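Local coordinates for encapsidation protein (Lactococcus phage asccphi28, PDB 7JQP), which probably acts as the ASCE-fold ATPase of a five-subunit motor that packages the viral genome into the capsid, at residues Tyr122-Ser127 with Asn135-Val140. Sequence-based numbering, arbitrary orientation.
Sequences YFIALS and NNYPDV
Tyr122 and Tyr137 both set CG anti to their own carbonyl carbon (chi1 -64° and -54°), which carries the two rings into an edge-to-face, T-shaped pair. Their planes stand at 90° with centroids 5.0 Å apart. Tyr137 supplies the edge: its CD1 lies over one face of Tyr122, displaced toward the rim on the CD2-CE2 side, and comes within 3.6 Å of Tyr122 CE2. The neighbouring Tyr137 CE1 follows at 3.7 Å from Tyr122 CD2, so one ring side rests on the other ring. Farther along Tyr137, Ile124 approaches from the opposite direction; the tip of its longer branch, CD1, lies 4.0 Å from Tyr137 CZ. Tyr122 and Ile124, two residues apart on strand 118-125, share a face of the sheet. In the P-loop NTPase core, strand 50-55 lies between strands 118-125 and 140-145 and runs parallel to both; the loop holding Tyr137 belongs to the connection that passes over it. Val140, at the start of the next strand, sends CG2 obliquely to Tyr122 CE1 at 4.3 Å, and both Val140 and Ile124 also touch Val52 and, on helix 164-175, Ile175. Pro138 crosses Tyr122 at about a right angle, its CD 3.8 Å from Tyr122 OH. Tyr137 OH accepts a weak, nearly straight hydrogen bond from Asn135 ND2 (3.4 Å), an amide that also donates to the backbone O of Glu63 of a neighbouring subunit. Asn68 of that subunit packs against Tyr122 and Pro138, and its ND2 donates to the backbone O of Asn136.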
loop_
_atom_site.group_PDB
_atom_site.type_symbol
_atom_site.label_atom_id
_atom_site.label_comp_id
_atom_site.label_asym_id
_atom_site.label_seq_id
_atom_site.Cartn_x
_atom_site.Cartn_y
_atom_site.Cartn_z
ATOM N N TYR A 122 24.505 -6.831 -0.507
ATOM C CA TYR A 122 23.434 -6.395 0.373
ATOM C C TYR A 122 22.798 -5.151 -0.232
ATOM O O TYR A 122 23.504 -4.253 -0.705
ATOM C CB TYR A 122 23.919 -6.029 1.785
ATOM C CG TYR A 122 24.515 -7.127 2.633
ATOM C CD1 TYR A 122 25.837 -7.512 2.478
ATOM C CD2 TYR A 122 23.770 -7.735 3.639
ATOM C CE1 TYR A 122 26.391 -8.499 3.272
ATOM C CE2 TYR A 122 24.315 -8.719 4.438
ATOM C CZ TYR A 122 25.626 -9.097 4.252
ATOM O OH TYR A 122 26.172 -10.078 5.050
ATOM N N PHE A 123 21.473 -5.090 -0.218
ATOM C CA PHE A 123 20.734 -3.920 -0.672
ATOM C C PHE A 123 20.167 -3.196 0.541
ATOM O O PHE A 123 19.463 -3.798 1.358
ATOM C CB PHE A 123 19.631 -4.333 -1.649
ATOM C CG PHE A 123 20.162 -4.920 -2.933
ATOM C CD1 PHE A 123 20.528 -4.102 -3.988
ATOM C CD2 PHE A 123 20.314 -6.291 -3.073
ATOM C CE1 PHE A 123 21.023 -4.638 -5.163
ATOM C CE2 PHE A 123 20.810 -6.831 -4.246
ATOM C CZ PHE A 123 21.167 -6.003 -5.292
ATOM N N ILE A 124 20.499 -1.909 0.659
ATOM C CA ILE A 124 20.122 -1.081 1.795
ATOM C C ILE A 124 19.617 0.262 1.300
ATOM O O ILE A 124 20.089 0.794 0.292
ATOM C CB ILE A 124 21.310 -0.834 2.751
ATOM C CG1 ILE A 124 21.997 -2.132 3.131
ATOM C CG2 ILE A 124 20.874 -0.020 3.969
ATOM C CD1 ILE A 124 23.285 -1.878 3.846
ATOM N N ALA A 125 18.698 0.841 2.062
ATOM C CA ALA A 125 18.132 2.146 1.760
ATOM C C ALA A 125 18.511 3.114 2.869
ATOM O O ALA A 125 18.345 2.807 4.054
ATOM C CB ALA A 125 16.610 2.059 1.619
ATOM N N LEU A 126 19.035 4.275 2.479
ATOM C CA LEU A 126 19.461 5.260 3.465
ATOM C C LEU A 126 18.301 5.686 4.351
ATOM O O LEU A 126 18.505 6.010 5.525
ATOM C CB LEU A 126 20.072 6.458 2.744
ATOM C CG LEU A 126 21.083 7.323 3.491
ATOM C CD1 LEU A 126 22.134 6.507 4.212
ATOM C CD2 LEU A 126 21.735 8.275 2.484
ATOM N N SER A 127 17.077 5.675 3.815
ATOM C CA SER A 127 15.912 6.001 4.630
ATOM C C SER A 127 15.764 5.024 5.789
ATOM O O SER A 127 15.377 5.415 6.896
ATOM C CB SER A 127 14.651 5.986 3.768
ATOM O OG SER A 127 14.975 6.134 2.398
ATOM N N ASN A 135 22.896 -3.481 13.113
ATOM C CA ASN A 135 23.059 -4.600 12.193
ATOM C C ASN A 135 24.534 -4.950 12.022
ATOM O O ASN A 135 25.421 -4.109 12.185
ATOM C CB ASN A 135 22.431 -4.272 10.836
ATOM C CG ASN A 135 20.933 -4.517 10.814
ATOM O OD1 ASN A 135 20.319 -4.740 11.856
ATOM N ND2 ASN A 135 20.340 -4.475 9.627
ATOM N N ASN A 136 24.787 -6.216 11.692
ATOM C CA ASN A 136 26.134 -6.739 11.509
ATOM C C ASN A 136 26.324 -7.184 10.064
ATOM O O ASN A 136 25.513 -7.950 9.533
ATOM C CB ASN A 136 26.404 -7.910 12.462
ATOM C CG ASN A 136 26.701 -7.455 13.879
ATOM O OD1 ASN A 136 27.439 -6.494 14.091
ATOM N ND2 ASN A 136 26.124 -8.145 14.857
ATOM N N TYR A 137 27.399 -6.705 9.442
ATOM C CA TYR A 137 27.798 -7.077 8.082
ATOM C C TYR A 137 29.236 -7.575 8.127
ATOM O O TYR A 137 30.176 -6.762 8.116
ATOM C CB TYR A 137 27.663 -5.903 7.118
ATOM C CG TYR A 137 26.287 -5.285 7.116
ATOM C CD1 TYR A 137 25.265 -5.820 6.343
ATOM C CD2 TYR A 137 26.008 -4.168 7.890
ATOM C CE1 TYR A 137 24.005 -5.257 6.338
ATOM C CE2 TYR A 137 24.750 -3.598 7.892
ATOM C CZ TYR A 137 23.752 -4.148 7.114
ATOM O OH TYR A 137 22.496 -3.585 7.110
ATOM N N PRO A 138 29.462 -8.890 8.198
ATOM C CA PRO A 138 30.802 -9.370 8.591
ATOM C C PRO A 138 31.957 -8.917 7.706
ATOM O O PRO A 138 32.929 -8.359 8.235
ATOM C CB PRO A 138 30.632 -10.902 8.574
ATOM C CG PRO A 138 29.162 -11.127 8.768
ATOM C CD PRO A 138 28.498 -9.995 8.037
ATOM N N ASP A 139 31.922 -9.170 6.400
ATOM C CA ASP A 139 33.106 -8.986 5.551
ATOM C C ASP A 139 32.839 -8.088 4.345
ATOM O O ASP A 139 33.102 -8.458 3.194
ATOM C CB ASP A 139 33.674 -10.336 5.121
ATOM C CG ASP A 139 34.028 -11.219 6.308
ATOM O OD1 ASP A 139 34.446 -10.676 7.355
ATOM O OD2 ASP A 139 33.894 -12.456 6.197
ATOM N N VAL A 140 32.245 -6.918 4.570
ATOM C CA VAL A 140 31.959 -5.982 3.481
ATOM C C VAL A 140 33.220 -5.196 3.128
ATOM O O VAL A 140 33.806 -4.528 3.984
ATOM C CB VAL A 140 30.811 -5.038 3.866
ATOM C CG1 VAL A 140 30.423 -4.158 2.689
ATOM C CG2 VAL A 140 29.625 -5.834 4.366
#